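Local coordinates for CalS10 (Micromonospora echinospora, PDB 6UK5), which binds S-adenosylmethionine and probably transfers its methyl group to an amino pentose during calicheamicin biosynthesis, at residues 21-26 with 86-91; 56-61 with 74-79; 65-70 with 93-98. All coordinates share one frame; numbering follows the deposited sequence.

Contact 1: residues 21-26 with 86-91; sequences EHAEVY and PAMLAL. With SAM (S-adenosylmethionine), chain D.
A23 and M88, whose CA atoms are 5.4 Å apart, mark the nearest backbone approach of two helical segments, 21-26 and 86-91, whose axes converge at 45° to a closest distance of 8.7 Å. An alanine at this point lets the helices come together without a bulky side chain in between. The CB of A23 points at the facing helix and meets the methionine sulfur, with SD of M88 3.5 Å from it; the same CB also touches the backbone oxygen and CB of A87. One turn further along, L91 completes the apolar seam from the other flank, laying its CD2 against the carbonyl oxygen of A23 at 3.4 Å.

M88 passes beyond A23 to reach Y26. Its chain bends about CB-CG (chi2 -74°) and again about CG-SD, and this double bend carries the terminal methyl over one face of the Y26 ring. There CE lies 3.9 Å from the ring centroid and only 15° off the normal, a CH-pi contact, while SD approaches obliquely, giving a Met-aromatic pair. The two side chains cross at about a right angle. The far end of Y26 serves the cofactor: its OH donates a hydrogen bond of 2.6 Å to OXT of SAM, which lies at the ring edge, in the ring plane. M88 also faces the ligand, with CE 3.8 Å from O3' of the ribose. On the outer side, E24 turns away to a salt bridge with R177.

Y26 and M88 thus belong to one SAM pocket, to which W37, E83, D105 and M106 add hydrogen bonds. Helix 20-32, ahead of the Rossmann-like core, reaches the carboxylate of SAM through Y26, consistent with the N-terminal helices that flank the cofactor in many class I methyltransferases.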
loop_
_atom_site.group_PDB
_atom_site.type_symbol
_atom_site.label_atom_id
_atom_site.label_comp_id
_atom_site.label_asym_id
_atom_site.label_seq_id
_atom_site.Cartn_x
_atom_site.Cartn_y
_atom_site.Cartn_z
ATOM N N GLU A 21 3.811 -16.806 3.073
ATOM C CA GLU A 21 3.412 -15.495 2.571
ATOM C C GLU A 21 4.490 -14.453 2.847
ATOM O O GLU A 21 4.883 -13.697 1.951
ATOM C CB GLU A 21 2.081 -15.082 3.202
ATOM C CG GLU A 21 0.863 -15.604 2.463
ATOM C CD GLU A 21 -0.429 -15.402 3.237
ATOM O OE1 GLU A 21 -0.461 -15.740 4.441
ATOM O OE2 GLU A 21 -1.409 -14.899 2.640
ATOM N N HIS A 22 4.986 -14.406 4.086
ATOM C CA HIS A 22 6.004 -13.422 4.441
ATOM C C HIS A 22 7.260 -13.599 3.597
ATOM O O HIS A 22 7.852 -12.616 3.138
ATOM C CB HIS A 22 6.339 -13.533 5.929
ATOM C CG HIS A 22 7.137 -12.381 6.458
ATOM N ND1 HIS A 22 7.903 -12.469 7.600
ATOM C CD2 HIS A 22 7.282 -11.113 6.006
ATOM C CE1 HIS A 22 8.490 -11.308 7.826
ATOM N NE2 HIS A 22 8.129 -10.468 6.873
ATOM N N ALA A 23 7.683 -14.848 3.382
ATOM C CA ALA A 23 8.894 -15.095 2.607
ATOM C C ALA A 23 8.776 -14.535 1.196
ATOM O O ALA A 23 9.765 -14.057 0.627
ATOM C CB ALA A 23 9.182 -16.598 2.557
ATOM N N GLU A 24 7.573 -14.575 0.623
ATOM C CA GLU A 24 7.385 -14.146 -0.759
ATOM C C GLU A 24 7.610 -12.645 -0.919
ATOM O O GLU A 24 8.129 -12.197 -1.947
ATOM C CB GLU A 24 5.978 -14.532 -1.217
ATOM C CG GLU A 24 5.664 -14.208 -2.666
ATOM C CD GLU A 24 4.183 -14.256 -2.952
ATOM O OE1 GLU A 24 3.448 -14.894 -2.165
ATOM O OE2 GLU A 24 3.763 -13.648 -3.959
ATOM N N VAL A 25 7.231 -11.859 0.088
ATOM C CA VAL A 25 7.267 -10.403 0.030
ATOM C C VAL A 25 8.376 -9.814 0.881
ATOM O O VAL A 25 8.574 -8.589 0.860
ATOM C CB VAL A 25 5.912 -9.800 0.451
ATOM C CG1 VAL A 25 4.825 -10.171 -0.543
ATOM C CG2 VAL A 25 5.537 -10.263 1.856
ATOM N N TYR A 26 9.110 -10.640 1.625
ATOM C CA TYR A 26 10.018 -10.119 2.641
ATOM C C TYR A 26 11.136 -9.269 2.046
ATOM O O TYR A 26 11.506 -8.238 2.619
ATOM C CB TYR A 26 10.583 -11.302 3.433
ATOM C CG TYR A 26 11.931 -11.070 4.058
ATOM C CD1 TYR A 26 13.084 -11.574 3.472
ATOM C CD2 TYR A 26 12.053 -10.364 5.242
ATOM C CE1 TYR A 26 14.321 -11.372 4.044
ATOM C CE2 TYR A 26 13.285 -10.154 5.821
ATOM C CZ TYR A 26 14.417 -10.662 5.221
ATOM O OH TYR A 26 15.647 -10.456 5.799
ATOM N N PRO A 86 11.113 -22.906 7.662
ATOM C CA PRO A 86 11.253 -23.624 6.385
ATOM C C PRO A 86 10.712 -22.855 5.198
ATOM O O PRO A 86 11.154 -23.103 4.068
ATOM C CB PRO A 86 10.472 -24.926 6.610
ATOM C CG PRO A 86 9.581 -24.676 7.776
ATOM C CD PRO A 86 10.093 -23.501 8.545
ATOM N N ALA A 87 9.779 -21.926 5.411
ATOM C CA ALA A 87 9.310 -21.101 4.305
ATOM C C ALA A 87 10.432 -20.229 3.763
ATOM O O ALA A 87 10.556 -20.052 2.547
ATOM C CB ALA A 87 8.128 -20.242 4.748
ATOM N N MET A 88 11.268 -19.684 4.648
ATOM C CA MET A 88 12.387 -18.880 4.173
ATOM C C MET A 88 13.474 -19.771 3.586
ATOM O O MET A 88 14.072 -19.437 2.558
ATOM C CB MET A 88 12.957 -18.031 5.313
ATOM C CG MET A 88 11.909 -17.234 6.077
ATOM S SD MET A 88 11.279 -15.799 5.178
ATOM C CE MET A 88 12.281 -14.454 5.795
ATOM N N LEU A 89 13.735 -20.913 4.227
ATOM C CA LEU A 89 14.695 -21.875 3.698
ATOM C C LEU A 89 14.241 -22.480 2.375
ATOM O O LEU A 89 15.084 -22.931 1.593
ATOM C CB LEU A 89 14.959 -22.967 4.734
ATOM C CG LEU A 89 16.051 -23.971 4.371
ATOM C CD1 LEU A 89 17.413 -23.313 4.445
ATOM C CD2 LEU A 89 15.993 -25.152 5.323
ATOM N N ALA A 90 12.934 -22.502 2.102
ATOM C CA ALA A 90 12.462 -22.978 0.806
ATOM C C ALA A 90 12.940 -22.053 -0.306
ATOM O O ALA A 90 13.653 -22.474 -1.224
ATOM C CB ALA A 90 10.935 -23.079 0.811
ATOM N N LEU A 91 12.554 -20.776 -0.236
ATOM C CA LEU A 91 13.028 -19.815 -1.225
ATOM C C LEU A 91 14.548 -19.756 -1.239
ATOM O O LEU A 91 15.150 -19.512 -2.290
ATOM C CB LEU A 91 12.406 -18.437 -0.979
ATOM C CG LEU A 91 10.901 -18.331 -1.286
ATOM C CD1 LEU A 91 10.026 -19.297 -0.496
ATOM C CD2 LEU A 91 10.410 -16.894 -1.094
HETATM N N SAM D . 20.236 -13.125 6.964
HETATM C CA SAM D . 18.834 -12.897 6.817
HETATM C C SAM D . 18.529 -11.717 5.844
HETATM O O SAM D . 19.184 -10.654 5.978
HETATM O OXT SAM D . 17.634 -11.923 4.999
HETATM C CB SAM D . 18.203 -12.623 8.188
HETATM C CG SAM D . 16.713 -12.895 8.078
HETATM S SD SAM D . 15.967 -12.035 9.480
HETATM C CE SAM D . 14.283 -11.874 8.910
HETATM C "C5'" SAM D . 15.761 -13.272 10.819
HETATM C "C4'" SAM D . 15.798 -14.761 10.455
HETATM O "O4'" SAM D . 16.226 -15.507 11.609
HETATM C "C3'" SAM D . 14.449 -15.348 10.030
HETATM O "O3'" SAM D . 14.455 -15.682 8.644
HETATM C "C2'" SAM D . 14.282 -16.614 10.893
HETATM O "O2'" SAM D . 13.930 -17.748 10.108
HETATM C "C1'" SAM D . 15.658 -16.792 11.533
HETATM N N9 SAM D . 15.633 -17.355 12.877
HETATM C C8 SAM D . 15.003 -16.848 13.986
HETATM N N7 SAM D . 15.222 -17.529 15.083
HETATM C C5 SAM D . 16.059 -18.554 14.675
HETATM C C6 SAM D . 16.677 -19.612 15.368
HETATM N N6 SAM D . 16.497 -19.852 16.670
HETATM N N1 SAM D . 17.487 -20.435 14.668
HETATM C C2 SAM D . 17.654 -20.214 13.361
HETATM N N3 SAM D . 17.116 -19.260 12.598
HETATM C C4 SAM D . 16.325 -18.459 13.318
#

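Contact 2: residues 56-61 with 74-79; sequences ARLLDV and TRFPHV
L58 and F76 form the apolar centre, the CD1 branch of the leucine coming obliquely to the phenylalanine ring at 3.7 Å from CE1. CG of L58 is anti to the backbone N (chi1 -180°), which directs the branched end toward that ring; V79, on the same face of the sheet, adds a looser contact to L58 through CG2. A56 CB rests against the ring of P77, 4.0 Å from CG.

Outward, the backbones pair as parallel strands. H78 brackets R57, its N donating to A56 O at 3.2 Å and its O accepting from L58 N at 3.1 Å, each donor tilted about 25° from the carbonyl plane. The oxygen of L58 takes a CA-H...O contact from V79 CA, and the ladder goes on with a backbone bond between L58 and E80. At the polar edge R57 and H78 run side by side, their planes 50° apart. NH1 of R57 lies at the imidazole edge, 2.8 Å from ND1 of H78, but the angle is too poor for a hydrogen bond; the guanidinium is held by T114 O through NH2 and by a cation-pi contact with F115.

The contact joins the two parallel strands of the beta-alpha-beta unit 57-61, 67-73, 78-83 near their N-terminal ends. L69 and F72 of helix 67-73 cover the L58-V79 face with I48 of helix 37-51, while strand 115-120 flanks 57-61 on its other edge.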
loop_
_atom_site.group_PDB
_atom_site.type_symbol
_atom_site.label_atom_id
_atom_site.label_comp_id
_atom_site.label_asym_id
_atom_site.label_seq_id
_atom_site.Cartn_x
_atom_site.Cartn_y
_atom_site.Cartn_z
ATOM N N ALA A 56 37.727 -19.743 3.076
ATOM C CA ALA A 56 37.122 -20.460 1.959
ATOM C C ALA A 56 35.735 -21.010 2.287
ATOM O O ALA A 56 34.866 -21.062 1.410
ATOM C CB ALA A 56 38.040 -21.602 1.515
ATOM N N ARG A 57 35.511 -21.414 3.535
ATOM C CA ARG A 57 34.248 -22.004 3.970
ATOM C C ARG A 57 33.495 -21.017 4.853
ATOM O O ARG A 57 34.030 -20.554 5.867
ATOM C CB ARG A 57 34.491 -23.312 4.723
ATOM C CG ARG A 57 35.031 -24.447 3.869
ATOM C CD ARG A 57 35.521 -25.602 4.733
ATOM N NE ARG A 57 34.562 -25.978 5.770
ATOM C CZ ARG A 57 33.463 -26.700 5.567
ATOM N NH1 ARG A 57 33.158 -27.132 4.351
ATOM N NH2 ARG A 57 32.661 -26.986 6.585
ATOM N N LEU A 58 32.256 -20.702 4.471
ATOM C CA LEU A 58 31.431 -19.754 5.206
ATOM C C LEU A 58 30.049 -20.335 5.467
ATOM O O LEU A 58 29.496 -21.055 4.629
ATOM C CB LEU A 58 31.289 -18.427 4.448
ATOM C CG LEU A 58 30.442 -17.362 5.151
ATOM C CD1 LEU A 58 31.016 -15.987 4.868
ATOM C CD2 LEU A 58 28.978 -17.405 4.732
ATOM N N LEU A 59 29.499 -20.009 6.636
ATOM C CA LEU A 59 28.152 -20.402 7.036
ATOM C C LEU A 59 27.381 -19.163 7.463
ATOM O O LEU A 59 27.818 -18.438 8.362
ATOM C CB LEU A 59 28.190 -21.428 8.173
ATOM C CG LEU A 59 26.864 -21.697 8.889
ATOM C CD1 LEU A 59 25.920 -22.500 8.016
ATOM C CD2 LEU A 59 27.119 -22.425 10.201
ATOM N N ASP A 60 26.237 -18.923 6.827
ATOM C CA ASP A 60 25.333 -17.850 7.217
ATOM C C ASP A 60 24.245 -18.447 8.102
ATOM O O ASP A 60 23.533 -19.366 7.681
ATOM C CB ASP A 60 24.720 -17.162 5.998
ATOM C CG ASP A 60 23.986 -15.896 6.360
ATOM O OD1 ASP A 60 24.146 -15.424 7.508
ATOM O OD2 ASP A 60 23.248 -15.378 5.493
ATOM N N VAL A 61 24.123 -17.929 9.320
ATOM C CA VAL A 61 23.217 -18.470 10.325
ATOM C C VAL A 61 21.990 -17.575 10.400
ATOM O O VAL A 61 22.111 -16.349 10.519
ATOM C CB VAL A 61 23.911 -18.581 11.692
ATOM C CG1 VAL A 61 22.916 -18.973 12.755
ATOM C CG2 VAL A 61 25.043 -19.596 11.625
ATOM N N THR A 74 29.553 -15.918 -4.590
ATOM C CA THR A 74 30.444 -15.355 -5.597
ATOM C C THR A 74 31.813 -15.000 -5.033
ATOM O O THR A 74 32.727 -14.704 -5.810
ATOM C CB THR A 74 29.830 -14.096 -6.217
ATOM O OG1 THR A 74 30.029 -12.983 -5.335
ATOM C CG2 THR A 74 28.335 -14.281 -6.463
ATOM N N ARG A 75 31.975 -15.027 -3.710
ATOM C CA ARG A 75 33.185 -14.563 -3.050
ATOM C C ARG A 75 33.928 -15.653 -2.289
ATOM O O ARG A 75 35.129 -15.497 -2.047
ATOM C CB ARG A 75 32.838 -13.417 -2.083
ATOM C CG ARG A 75 32.190 -12.214 -2.775
ATOM C CD ARG A 75 33.173 -11.428 -3.633
ATOM N NE ARG A 75 34.360 -11.033 -2.880
ATOM C CZ ARG A 75 34.446 -9.927 -2.145
ATOM N NH1 ARG A 75 33.418 -9.091 -2.061
ATOM N NH2 ARG A 75 35.563 -9.653 -1.490
ATOM N N PHE A 76 33.259 -16.740 -1.907
ATOM C CA PHE A 76 33.874 -17.844 -1.184
ATOM C C PHE A 76 33.601 -19.157 -1.908
ATOM O O PHE A 76 32.474 -19.392 -2.364
ATOM C CB PHE A 76 33.353 -17.919 0.259
ATOM C CG PHE A 76 33.651 -16.691 1.077
ATOM C CD1 PHE A 76 32.673 -15.744 1.326
ATOM C CD2 PHE A 76 34.922 -16.481 1.589
ATOM C CE1 PHE A 76 32.957 -14.619 2.076
ATOM C CE2 PHE A 76 35.206 -15.357 2.337
ATOM C CZ PHE A 76 34.225 -14.428 2.579
ATOM N N PRO A 77 34.616 -20.035 -2.038
ATOM C CA PRO A 77 34.407 -21.311 -2.738
ATOM C C PRO A 77 33.228 -22.113 -2.213
ATOM O O PRO A 77 32.323 -22.460 -2.978
ATOM C CB PRO A 77 35.727 -22.060 -2.505
ATOM C CG PRO A 77 36.729 -20.995 -2.248
ATOM C CD PRO A 77 35.995 -19.903 -1.533
ATOM N N HIS A 78 33.221 -22.407 -0.916
ATOM C CA HIS A 78 32.170 -23.200 -0.292
ATOM C C HIS A 78 31.375 -22.323 0.661
ATOM O O HIS A 78 31.949 -21.586 1.470
ATOM C CB HIS A 78 32.739 -24.416 0.442
ATOM C CG HIS A 78 31.687 -25.341 0.973
ATOM N ND1 HIS A 78 31.904 -26.178 2.046
ATOM C CD2 HIS A 78 30.392 -25.516 0.615
ATOM C CE1 HIS A 78 30.801 -26.859 2.300
ATOM N NE2 HIS A 78 29.867 -26.472 1.450
ATOM N N VAL A 79 30.057 -22.414 0.558
ATOM C CA VAL A 79 29.136 -21.602 1.338
ATOM C C VAL A 79 27.975 -22.486 1.766
ATOM O O VAL A 79 27.544 -23.366 1.014
ATOM C CB VAL A 79 28.666 -20.397 0.495
ATOM C CG1 VAL A 79 27.390 -19.824 1.028
ATOM C CG2 VAL A 79 29.756 -19.328 0.439
#

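Contact 3: residues 65-70 with 93-98; sequences TGAHLE and RHRLPG. With SAM (S-adenosylmethionine), chain D.
The guanidinium of R95 meets segment 65-70 with one face and one edge: CA of A67 lies over the face, offset toward the rim and 4.0 Å from CZ, while OE1 of E70 comes at the edge, near the plane. That edge contact is a salt bridge, E70 OE1 to R95 NH1, 3.2 Å long. It is not a flat two-pronged pairing: both carboxylate oxygens approach the one nitrogen, NH1, the carboxylate is turned 47° from the guanidinium, and the two side chains cross nearly at right angles. E70 keeps CG anti to its N (chi1 -177°) and stays extended, so that its acid group reaches across to the arginine, whose own chain bends about its CG-CD bond. NE of R95 is 3.1 Å from T65 O, and NH2 has a second acidic partner in E27 of helix 20-32. A methionine in place of R95 would probably leave E70 and E27 without their shared cation and A67 without the flat group it lies against.

Inward from these charges, L96 packs against the start of helix 67-73. Its CD1 branch reaches L69 CB at 3.6 Å, and CD2 lies along E70 CA at 3.9 Å. G66, with its positive phi of 74°, turns the chain into the helix, its O accepting from E70 N; a CB there would point at L96.

On the far side of helix 67-73 the imidazole of H68 has SAM N at its edge, in plane, and SAM O oblique to it. Its NE2 bonds to E40, and W37 packs edge-to-face against the ring. The turn from strand 57-61 into helix 67-73 is consistent with the glycine-rich SAM-binding loop of Rossmann-like methyltransferases, with the end of helix 86-95 packed against it through R95 and L96.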
loop_
_atom_site.group_PDB
_atom_site.type_symbol
_atom_site.label_atom_id
_atom_site.label_comp_id
_atom_site.label_asym_id
_atom_site.label_seq_id
_atom_site.Cartn_x
_atom_site.Cartn_y
_atom_site.Cartn_z
ATOM N N THR A 65 16.008 -15.940 3.458
ATOM C CA THR A 65 15.899 -16.175 2.023
ATOM C C THR A 65 17.247 -16.409 1.352
ATOM O O THR A 65 17.278 -16.635 0.138
ATOM C CB THR A 65 15.193 -14.999 1.345
ATOM O OG1 THR A 65 15.932 -13.793 1.571
ATOM C CG2 THR A 65 13.784 -14.839 1.898
ATOM N N GLY A 66 18.352 -16.349 2.092
ATOM C CA GLY A 66 19.655 -16.538 1.489
ATOM C C GLY A 66 20.137 -15.373 0.656
ATOM O O GLY A 66 21.052 -15.539 -0.152
ATOM N N ALA A 67 19.540 -14.193 0.828
ATOM C CA ALA A 67 19.931 -13.041 0.021
ATOM C C ALA A 67 21.406 -12.707 0.213
ATOM O O ALA A 67 22.136 -12.487 -0.760
ATOM C CB ALA A 67 19.053 -11.842 0.376
ATOM N N HIS A 68 21.864 -12.658 1.466
ATOM C CA HIS A 68 23.292 -12.482 1.717
ATOM C C HIS A 68 24.095 -13.606 1.078
ATOM O O HIS A 68 25.101 -13.363 0.401
ATOM C CB HIS A 68 23.565 -12.415 3.223
ATOM C CG HIS A 68 23.295 -11.074 3.831
ATOM N ND1 HIS A 68 22.469 -10.901 4.921
ATOM C CD2 HIS A 68 23.773 -9.844 3.524
ATOM C CE1 HIS A 68 22.429 -9.621 5.243
ATOM N NE2 HIS A 68 23.213 -8.958 4.412
ATOM N N LEU A 69 23.662 -14.851 1.289
ATOM C CA LEU A 69 24.412 -15.994 0.783
ATOM C C LEU A 69 24.601 -15.931 -0.726
ATOM O O LEU A 69 25.627 -16.391 -1.241
ATOM C CB LEU A 69 23.696 -17.292 1.156
ATOM C CG LEU A 69 23.915 -17.796 2.579
ATOM C CD1 LEU A 69 22.863 -18.824 2.949
ATOM C CD2 LEU A 69 25.301 -18.369 2.707
ATOM N N GLU A 70 23.631 -15.371 -1.450
ATOM C CA GLU A 70 23.764 -15.261 -2.898
ATOM C C GLU A 70 25.054 -14.552 -3.290
ATOM O O GLU A 70 25.755 -14.986 -4.212
ATOM C CB GLU A 70 22.561 -14.519 -3.482
ATOM C CG GLU A 70 22.584 -14.432 -5.000
ATOM C CD GLU A 70 21.246 -14.045 -5.589
ATOM O OE1 GLU A 70 20.972 -12.834 -5.690
ATOM O OE2 GLU A 70 20.465 -14.953 -5.945
ATOM N N ARG A 93 16.695 -22.264 -0.909
ATOM C CA ARG A 93 17.121 -23.298 -1.848
ATOM C C ARG A 93 16.786 -22.904 -3.280
ATOM O O ARG A 93 17.605 -23.079 -4.190
ATOM C CB ARG A 93 16.480 -24.640 -1.493
ATOM C CG ARG A 93 16.978 -25.202 -0.175
ATOM C CD ARG A 93 17.506 -26.618 -0.334
ATOM N NE ARG A 93 17.940 -27.188 0.938
ATOM C CZ ARG A 93 17.127 -27.519 1.936
ATOM N NH1 ARG A 93 15.818 -27.344 1.825
ATOM N NH2 ARG A 93 17.631 -28.029 3.052
ATOM N N HIS A 94 15.580 -22.377 -3.495
ATOM C CA HIS A 94 15.175 -21.940 -4.826
ATOM C C HIS A 94 16.220 -21.006 -5.428
ATOM O O HIS A 94 16.690 -21.217 -6.551
ATOM C CB HIS A 94 13.810 -21.257 -4.736
ATOM C CG HIS A 94 13.082 -21.166 -6.040
ATOM N ND1 HIS A 94 13.728 -21.063 -7.254
ATOM C CD2 HIS A 94 11.758 -21.179 -6.319
ATOM C CE1 HIS A 94 12.831 -21.006 -8.222
ATOM N NE2 HIS A 94 11.629 -21.075 -7.681
ATOM N N ARG A 95 16.595 -19.961 -4.685
ATOM C CA ARG A 95 17.576 -18.996 -5.171
ATOM C C ARG A 95 18.984 -19.573 -5.244
ATOM O O ARG A 95 19.803 -19.066 -6.018
ATOM C CB ARG A 95 17.545 -17.765 -4.251
ATOM C CG ARG A 95 18.857 -16.993 -4.086
ATOM C CD ARG A 95 18.858 -16.213 -2.778
ATOM N NE ARG A 95 17.675 -15.369 -2.652
ATOM C CZ ARG A 95 17.600 -14.113 -3.078
ATOM N NH1 ARG A 95 18.640 -13.530 -3.661
ATOM N NH2 ARG A 95 16.475 -13.435 -2.918
ATOM N N LEU A 96 19.287 -20.609 -4.463
ATOM C CA LEU A 96 20.632 -21.183 -4.375
ATOM C C LEU A 96 20.560 -22.677 -4.657
ATOM O O LEU A 96 20.584 -23.498 -3.730
ATOM C CB LEU A 96 21.257 -20.894 -3.008
ATOM C CG LEU A 96 21.540 -19.415 -2.738
ATOM C CD1 LEU A 96 21.892 -19.160 -1.286
ATOM C CD2 LEU A 96 22.681 -18.946 -3.630
ATOM N N PRO A 97 20.466 -23.068 -5.933
ATOM C CA PRO A 97 20.334 -24.496 -6.261
ATOM C C PRO A 97 21.380 -25.399 -5.620
ATOM O O PRO A 97 21.029 -26.314 -4.867
ATOM C CB PRO A 97 20.445 -24.521 -7.798
ATOM C CG PRO A 97 20.750 -23.102 -8.229
ATOM C CD PRO A 97 20.303 -22.213 -7.120
ATOM N N GLY A 98 22.659 -25.157 -5.904
ATOM C CA GLY A 98 23.704 -26.087 -5.514
ATOM C C GLY A 98 24.387 -25.820 -4.188
ATOM O O GLY A 98 25.576 -26.116 -4.036
HETATM N N SAM D . 20.236 -13.125 6.964
HETATM C CA SAM D . 18.834 -12.897 6.817
HETATM C C SAM D . 18.529 -11.717 5.844
HETATM O O SAM D . 19.184 -10.654 5.978
HETATM O OXT SAM D . 17.634 -11.923 4.999
HETATM C CB SAM D . 18.203 -12.623 8.188
HETATM C CG SAM D . 16.713 -12.895 8.078
HETATM S SD SAM D . 15.967 -12.035 9.480
HETATM C CE SAM D . 14.283 -11.874 8.910
HETATM C "C5'" SAM D . 15.761 -13.272 10.819
HETATM C "C4'" SAM D . 15.798 -14.761 10.455
HETATM O "O4'" SAM D . 16.226 -15.507 11.609
HETATM C "C3'" SAM D . 14.449 -15.348 10.030
HETATM O "O3'" SAM D . 14.455 -15.682 8.644
HETATM C "C2'" SAM D . 14.282 -16.614 10.893
HETATM O "O2'" SAM D . 13.930 -17.748 10.108
HETATM C "C1'" SAM D . 15.658 -16.792 11.533
HETATM N N9 SAM D . 15.633 -17.355 12.877
HETATM C C8 SAM D . 15.003 -16.848 13.986
HETATM N N7 SAM D . 15.222 -17.529 15.083
HETATM C C5 SAM D . 16.059 -18.554 14.675
HETATM C C6 SAM D . 16.677 -19.612 15.368
HETATM N N6 SAM D . 16.497 -19.852 16.670
HETATM N N1 SAM D . 17.487 -20.435 14.668
HETATM C C2 SAM D . 17.654 -20.214 13.361
HETATM N N3 SAM D . 17.116 -19.260 12.598
HETATM C C4 SAM D . 16.325 -18.459 13.318
#

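How the contacts relate
Contact 3 is the most buried of the three, although its E70 end is exposed; contacts 1 and 2 are only partly buried. Helix 86-95 serves two of them: its first turns pack on helix 20-32 in contact 1, its last turn and L96 on the T65-G66 turn and the start of helix 67-73 in contact 3. Y26 against T65 joins these two directly, and both touch SAM. Contact 2 lies about 21 Å from contact 1 between centres but abuts contact 3, where L69 packs on D60. Chemistry follows place: sulfur and aromatic packing beside the cofactor, backbone hydrogen bonding within the sheet, and a salt bridge between helices 67-73 and 86-95 where E70 is exposed.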